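Local coordinates for protein fatty Acyl-Adenylate Ligase (Escherichia coli, PDB 3PBK) that belongs to the ANL superfamily of AMP-binding enzymes and holds its ligand in a pocket beside a mixed beta-sheet, at residues V272-Y280 and W300-I310. Sequence-based numbering, arbitrary orientation.
With 1ZZ (5'-O-[(S)-(dodecanoyloxy)(hydroxy)phosphoryl]adenosine), chain C.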
ATOM      1  N   VAL A 272     -15.616  -1.059   8.764  1.00 19.92           N
ATOM      2  CA  VAL A 272     -14.825  -0.724   7.591  1.00 19.00           C
ATOM      3  C   VAL A 272     -13.438  -1.314   7.741  1.00 18.21           C
ATOM      4  O   VAL A 272     -12.832  -1.258   8.805  1.00 18.52           O
ATOM      5  CB  VAL A 272     -14.729   0.816   7.396  1.00 18.77           C
ATOM      6  CG1 VAL A 272     -13.624   1.181   6.424  1.00 18.15           C
ATOM      7  CG2 VAL A 272     -16.040   1.360   6.904  1.00 18.82           C
ATOM      8  N   SER A 273     -12.942  -1.908   6.673  1.00 17.93           N
ATOM      9  CA  SER A 273     -11.579  -2.399   6.677  1.00 18.24           C
ATOM     10  C   SER A 273     -11.138  -2.547   5.249  1.00 18.27           C
ATOM     11  O   SER A 273     -11.965  -2.731   4.360  1.00 18.58           O
ATOM     12  CB  SER A 273     -11.484  -3.738   7.390  1.00 18.55           C
ATOM     13  OG  SER A 273     -10.154  -4.209   7.352  1.00 19.12           O
ATOM     14  N   VAL A 274      -9.840  -2.443   5.018  1.00 18.02           N
ATOM     15  CA  VAL A 274      -9.326  -2.566   3.668  1.00 18.65           C
ATOM     16  C   VAL A 274      -8.009  -3.308   3.725  1.00 19.20           C
ATOM     17  O   VAL A 274      -7.221  -3.101   4.642  1.00 19.90           O
ATOM     18  CB  VAL A 274      -9.126  -1.184   2.991  1.00 19.14           C
ATOM     19  CG1 VAL A 274      -8.665  -1.356   1.549  1.00 19.33           C
ATOM     20  CG2 VAL A 274     -10.406  -0.363   3.041  1.00 16.78           C
ATOM     21  N   ALA A 275      -7.787  -4.180   2.748  1.00 19.66           N
ATOM     22  CA  ALA A 275      -6.574  -4.975   2.668  1.00 19.13           C
ATOM     23  C   ALA A 275      -6.218  -5.169   1.202  1.00 19.90           C
ATOM     24  O   ALA A 275      -7.045  -4.923   0.329  1.00 19.80           O
ATOM     25  CB  ALA A 275      -6.803  -6.315   3.334  1.00 19.49           C
ATOM     26  N   PRO A 276      -4.988  -5.618   0.923  1.00 20.02           N
ATOM     27  CA  PRO A 276      -4.586  -6.013  -0.430  1.00 20.28           C
ATOM     28  C   PRO A 276      -5.225  -7.344  -0.825  1.00 20.37           C
ATOM     29  O   PRO A 276      -5.665  -8.093   0.045  1.00 20.74           O
ATOM     30  CB  PRO A 276      -3.073  -6.210  -0.302  1.00 21.48           C
ATOM     31  CG  PRO A 276      -2.699  -5.741   1.066  1.00 21.05           C
ATOM     32  CD  PRO A 276      -3.914  -5.842   1.899  1.00 20.70           C
ATOM     33  N   PRO A 277      -5.254  -7.654  -2.125  1.00 19.43           N
ATOM     34  CA  PRO A 277      -5.810  -8.906  -2.626  1.00 19.25           C
ATOM     35  C   PRO A 277      -5.410 -10.117  -1.797  1.00 21.76           C
ATOM     36  O   PRO A 277      -6.269 -10.940  -1.480  1.00 22.57           O
ATOM     37  CB  PRO A 277      -5.191  -9.011  -4.008  1.00 18.72           C
ATOM     38  CG  PRO A 277      -5.068  -7.637  -4.437  1.00 20.27           C
ATOM     39  CD  PRO A 277      -4.724  -6.831  -3.217  1.00 20.34           C
ATOM     40  N   PHE A 278      -4.132 -10.234  -1.450  1.00 22.44           N
ATOM     41  CA  PHE A 278      -3.660 -11.413  -0.723  1.00 23.23           C
ATOM     42  C   PHE A 278      -4.184 -11.491   0.706  1.00 23.05           C
ATOM     43  O   PHE A 278      -4.298 -12.579   1.258  1.00 24.45           O
ATOM     44  CB  PHE A 278      -2.125 -11.504  -0.723  1.00 24.83           C
ATOM     45  CG  PHE A 278      -1.457 -10.523   0.198  1.00 24.86           C
ATOM     46  CD1 PHE A 278      -1.330 -10.803   1.553  1.00 23.99           C
ATOM     47  CD2 PHE A 278      -0.956  -9.319  -0.292  1.00 26.29           C
ATOM     48  CE1 PHE A 278      -0.720  -9.900   2.412  1.00 24.94           C
ATOM     49  CE2 PHE A 278      -0.340  -8.406   0.555  1.00 27.34           C
ATOM     50  CZ  PHE A 278      -0.223  -8.695   1.914  1.00 26.50           C
ATOM     51  N   GLY A 279      -4.487 -10.353   1.317  1.00 21.70           N
ATOM     52  CA  GLY A 279      -5.037 -10.379   2.657  1.00 21.65           C
ATOM     53  C   GLY A 279      -6.317 -11.188   2.693  1.00 21.22           C
ATOM     54  O   GLY A 279      -6.606 -11.890   3.657  1.00 21.01           O
ATOM     55  N   TYR A 280      -7.089 -11.083   1.620  1.00 21.60           N
ATOM     56  CA  TYR A 280      -8.359 -11.790   1.510  1.00 22.32           C
ATOM     57  C   TYR A 280      -8.123 -13.249   1.178  1.00 22.76           C
ATOM     58  O   TYR A 280      -8.756 -14.139   1.741  1.00 23.36           O
ATOM     59  CB  TYR A 280      -9.260 -11.141   0.447  1.00 20.87           C
ATOM     60  CG  TYR A 280      -9.913  -9.845   0.898  1.00 20.85           C
ATOM     61  CD1 TYR A 280     -11.080  -9.851   1.659  1.00 20.59           C
ATOM     62  CD2 TYR A 280      -9.360  -8.607   0.567  1.00 21.24           C
ATOM     63  CE1 TYR A 280     -11.679  -8.657   2.076  1.00 19.88           C
ATOM     64  CE2 TYR A 280      -9.953  -7.404   0.986  1.00 19.83           C
ATOM     65  CZ  TYR A 280     -11.109  -7.442   1.737  1.00 19.15           C
ATOM     66  OH  TYR A 280     -11.694  -6.265   2.144  1.00 18.55           O
ATOM     67  N   TRP A 300     -19.878  -5.929   8.924  1.00 21.08           N
ATOM     68  CA  TRP A 300     -18.855  -5.500   7.987  1.00 20.50           C
ATOM     69  C   TRP A 300     -19.527  -4.810   6.813  1.00 20.46           C
ATOM     70  O   TRP A 300     -20.080  -5.466   5.932  1.00 21.59           O
ATOM     71  CB  TRP A 300     -18.026  -6.690   7.503  1.00 20.88           C
ATOM     72  CG  TRP A 300     -16.698  -6.302   6.919  1.00 20.04           C
ATOM     73  CD1 TRP A 300     -16.258  -5.038   6.655  1.00 19.58           C
ATOM     74  CD2 TRP A 300     -15.649  -7.183   6.504  1.00 20.21           C
ATOM     75  NE1 TRP A 300     -14.995  -5.075   6.116  1.00 19.07           N
ATOM     76  CE2 TRP A 300     -14.598  -6.382   6.008  1.00 19.93           C
ATOM     77  CE3 TRP A 300     -15.491  -8.568   6.504  1.00 20.01           C
ATOM     78  CZ2 TRP A 300     -13.407  -6.924   5.522  1.00 19.49           C
ATOM     79  CZ3 TRP A 300     -14.300  -9.103   6.023  1.00 20.14           C
ATOM     80  CH2 TRP A 300     -13.278  -8.283   5.540  1.00 18.72           C
ATOM     81  N   ARG A 301     -19.475  -3.484   6.804  1.00 20.72           N
ATOM     82  CA  ARG A 301     -20.196  -2.673   5.823  1.00 19.80           C
ATOM     83  C   ARG A 301     -19.402  -2.423   4.539  1.00 19.67           C
ATOM     84  O   ARG A 301     -19.954  -2.426   3.436  1.00 19.76           O
ATOM     85  CB  ARG A 301     -20.577  -1.343   6.466  1.00 20.08           C
ATOM     86  CG  ARG A 301     -21.497  -0.487   5.641  1.00 20.97           C
ATOM     87  CD  ARG A 301     -21.823   0.795   6.379  1.00 20.89           C
ATOM     88  NE  ARG A 301     -20.805   1.823   6.200  1.00 19.79           N
ATOM     89  CZ  ARG A 301     -20.600   2.465   5.057  1.00 20.07           C
ATOM     90  NH1 ARG A 301     -21.324   2.165   3.989  1.00 20.21           N
ATOM     91  NH2 ARG A 301     -19.668   3.400   4.979  1.00 21.24           N
ATOM     92  N   VAL A 302     -18.103  -2.193   4.692  1.00 19.64           N
ATOM     93  CA  VAL A 302     -17.233  -1.946   3.553  1.00 19.37           C
ATOM     94  C   VAL A 302     -15.932  -2.742   3.662  1.00 18.89           C
ATOM     95  O   VAL A 302     -15.101  -2.483   4.537  1.00 18.15           O
ATOM     96  CB  VAL A 302     -16.929  -0.439   3.399  1.00 19.34           C
ATOM     97  CG1 VAL A 302     -16.012  -0.186   2.199  1.00 19.30           C
ATOM     98  CG2 VAL A 302     -18.219   0.342   3.265  1.00 18.74           C
ATOM     99  N   ALA A 303     -15.783  -3.725   2.774  1.00 19.27           N
ATOM    100  CA  ALA A 303     -14.541  -4.487   2.640  1.00 18.89           C
ATOM    101  C   ALA A 303     -13.793  -4.057   1.372  1.00 18.18           C
ATOM    102  O   ALA A 303     -14.172  -4.418   0.258  1.00 17.87           O
ATOM    103  CB  ALA A 303     -14.832  -5.982   2.617  1.00 18.57           C
ATOM    104  N   GLY A 304     -12.736  -3.273   1.553  1.00 17.89           N
ATOM    105  CA  GLY A 304     -12.014  -2.699   0.435  1.00 17.93           C
ATOM    106  C   GLY A 304     -10.843  -3.532  -0.044  1.00 18.12           C
ATOM    107  O   GLY A 304     -10.213  -4.249   0.736  1.00 18.35           O
ATOM    108  N   ILE A 305     -10.558  -3.444  -1.340  1.00 17.62           N
ATOM    109  CA  ILE A 305      -9.418  -4.134  -1.919  1.00 17.75           C
ATOM    110  C   ILE A 305      -8.698  -3.200  -2.860  1.00 17.88           C
ATOM    111  O   ILE A 305      -9.328  -2.537  -3.675  1.00 17.81           O
ATOM    112  CB  ILE A 305      -9.834  -5.356  -2.740  1.00 18.11           C
ATOM    113  CG1 ILE A 305     -10.934  -6.145  -2.034  1.00 18.69           C
ATOM    114  CG2 ILE A 305      -8.634  -6.226  -3.031  1.00 18.20           C
ATOM    115  CD1 ILE A 305     -12.333  -5.853  -2.563  1.00 18.21           C
ATOM    116  N   GLY A 306      -7.377  -3.157  -2.752  1.00 18.10           N
ATOM    117  CA  GLY A 306      -6.562  -2.364  -3.648  1.00 18.79           C
ATOM    118  C   GLY A 306      -5.111  -2.649  -3.341  1.00 21.44           C
ATOM    119  O   GLY A 306      -4.832  -3.554  -2.557  1.00 22.14           O
ATOM    120  N   ALA A 307      -4.204  -1.883  -3.950  1.00 21.74           N
ATOM    121  CA  ALA A 307      -2.757  -1.991  -3.737  1.00 22.53           C
ATOM    122  C   ALA A 307      -2.045  -2.776  -4.845  1.00 24.01           C
ATOM    123  O   ALA A 307      -0.878  -2.516  -5.159  1.00 25.56           O
ATOM    124  CB  ALA A 307      -2.435  -2.574  -2.361  1.00 22.95           C
ATOM    125  N   GLU A 308      -2.751  -3.732  -5.435  1.00 22.80           N
ATOM    126  CA  GLU A 308      -2.197  -4.564  -6.489  1.00 22.99           C
ATOM    127  C   GLU A 308      -3.373  -4.952  -7.345  1.00 21.95           C
ATOM    128  O   GLU A 308      -4.511  -4.801  -6.903  1.00 22.10           O
ATOM    129  CB  GLU A 308      -1.532  -5.805  -5.888  1.00 25.32           C
ATOM    130  CG  GLU A 308      -0.287  -5.468  -5.078  1.00 30.50           C
ATOM    131  CD  GLU A 308       0.170  -6.600  -4.181  1.00 38.02           C
ATOM    132  OE1 GLU A 308       0.404  -7.708  -4.722  1.00 41.30           O
ATOM    133  OE2 GLU A 308       0.309  -6.375  -2.945  1.00 37.59           O
ATOM    134  N   PRO A 309      -3.122  -5.439  -8.573  1.00 21.92           N
ATOM    135  CA  PRO A 309      -4.240  -5.836  -9.449  1.00 21.76           C
ATOM    136  C   PRO A 309      -5.173  -6.823  -8.748  1.00 21.11           C
ATOM    137  O   PRO A 309      -4.719  -7.841  -8.224  1.00 21.38           O
ATOM    138  CB  PRO A 309      -3.540  -6.502 -10.632  1.00 21.02           C
ATOM    139  CG  PRO A 309      -2.170  -5.895 -10.641  1.00 20.49           C
ATOM    140  CD  PRO A 309      -1.813  -5.645  -9.213  1.00 20.96           C
ATOM    141  N   ILE A 310      -6.462  -6.512  -8.728  1.00 19.81           N
ATOM    142  CA  ILE A 310      -7.408  -7.306  -7.970  1.00 18.97           C
ATOM    143  C   ILE A 310      -7.836  -8.539  -8.745  1.00 18.91           C
ATOM    144  O   ILE A 310      -8.118  -8.458  -9.939  1.00 18.97           O
ATOM    145  CB  ILE A 310      -8.646  -6.479  -7.622  1.00 18.78           C
ATOM    146  CG1 ILE A 310      -8.257  -5.311  -6.716  1.00 18.52           C
ATOM    147  CG2 ILE A 310      -9.696  -7.349  -6.958  1.00 18.04           C
ATOM    148  CD1 ILE A 310      -9.290  -4.215  -6.673  1.00 17.60           C
TER
HETATM  149  P   1ZZ C   1       1.359   2.573  -2.887  1.00 26.52           P
HETATM  150  C1  1ZZ C   1     -10.652   4.224   5.701  1.00 17.34           C
HETATM  151  N1  1ZZ C   1      -1.932  -0.357  -7.351  1.00 22.26           N
HETATM  152  O1  1ZZ C   1      -1.437   0.855  -2.278  1.00 25.44           O
HETATM  153  C2  1ZZ C   1     -10.044   4.588   4.374  1.00 15.47           C
HETATM  154  N2  1ZZ C   1      -3.944  -0.238  -6.430  1.00 20.15           N
HETATM  155  O2  1ZZ C   1      -0.115   2.775  -2.172  1.00 25.21           O
HETATM  156  C3  1ZZ C   1      -9.134   3.565   3.700  1.00 16.00           C
HETATM  157  N3  1ZZ C   1      -2.668  -1.809  -9.320  1.00 21.20           N
HETATM  158  O3  1ZZ C   1       2.105   3.875  -3.412  1.00 23.68           O
HETATM  159  C4  1ZZ C   1      -8.710   3.929   2.265  1.00 15.93           C
HETATM  160  N4  1ZZ C   1      -4.922  -2.351  -9.313  1.00 21.68           N
HETATM  161  O4  1ZZ C   1       2.240   1.957  -2.030  1.00 28.96           O
HETATM  162  C5  1ZZ C   1      -8.174   2.884   1.280  1.00 15.37           C
HETATM  163  N5  1ZZ C   1      -6.361  -1.517  -7.532  1.00 18.40           N
HETATM  164  O5  1ZZ C   1       1.144   1.654  -4.174  1.00 25.00           O
HETATM  165  C6  1ZZ C   1      -7.272   3.498   0.241  1.00 15.04           C
HETATM  166  O6  1ZZ C   1      -0.038   0.421  -6.377  1.00 24.70           O
HETATM  167  C7  1ZZ C   1      -7.239   2.969  -1.170  1.00 16.79           C
HETATM  168  O7  1ZZ C   1       0.599   0.469  -9.851  1.00 23.83           O
HETATM  169  C8  1ZZ C   1      -5.936   3.104  -1.926  1.00 17.20           C
HETATM  170  O8  1ZZ C   1       0.484   3.086  -8.708  1.00 20.04           O
HETATM  171  C9  1ZZ C   1      -5.278   1.860  -2.541  1.00 18.91           C
HETATM  172  C10 1ZZ C   1      -3.806   1.595  -2.344  1.00 21.16           C
HETATM  173  C11 1ZZ C   1      -2.726   2.583  -2.276  1.00 21.86           C
HETATM  174  C12 1ZZ C   1      -1.383   2.035  -2.401  1.00 24.75           C
HETATM  175  C13 1ZZ C   1       1.122   2.338  -5.401  1.00 23.61           C
HETATM  176  C14 1ZZ C   1       0.856   1.513  -6.666  1.00 22.44           C
HETATM  177  C15 1ZZ C   1       0.107   2.017  -7.914  1.00 21.35           C
HETATM  178  C16 1ZZ C   1      -0.063   0.753  -8.647  1.00 23.43           C
HETATM  179  C17 1ZZ C   1      -0.477  -0.190  -7.570  1.00 24.49           C
HETATM  180  C18 1ZZ C   1      -2.625   0.146  -6.330  1.00 21.80           C
HETATM  181  C19 1ZZ C   1      -4.045  -1.007  -7.591  1.00 20.43           C
HETATM  182  C20 1ZZ C   1      -2.863  -1.099  -8.149  1.00 20.85           C
HETATM  183  C21 1ZZ C   1      -3.743  -2.431  -9.867  1.00 21.86           C
HETATM  184  C22 1ZZ C   1      -5.089  -1.618  -8.129  1.00 20.27           C
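Val272 sets its CG2 beside CB of Val302, and here strands 272-275 and 302-305 run parallel as neighbours in the mixed sheet of this AMP-binding fold, the second returning through a helical connection. Ser273 carries the pairing: its N donates to Val302 O (3.1 Å) and its O accepts Gly304 N (3.0 Å). Ser273 OG bonds to Val221 O and Trp261 NE1, while CB lies near Trp300 NE1. Val274 lays CG1 and CG2 over the backbone of Gly304; the CA atoms of the two residues lie 4.2 Å apart, an approach that the absence of a side chain on Gly304 probably allows. Ala275 N then bonds to Gly304 O. Beyond it, Pro277 CD touches Gly306 O and Ile305 CG2, beside the loop 306-309, which belongs to the pocket of 1ZZ, whose N2 lies 3.0 Å from Ala307 N. Helix 277-285 brings Tyr280 back over the sheet; its CG sits beside the backbone N (chi1 -76°), which puts CE1 against Trp300 CH2 (3.8 Å) and CE2 against Ile305 CG1. Its OH donates to Gly304 O (2.9 Å), reaching that oxygen from the face of the carbonyl plane opposite Ala275 N.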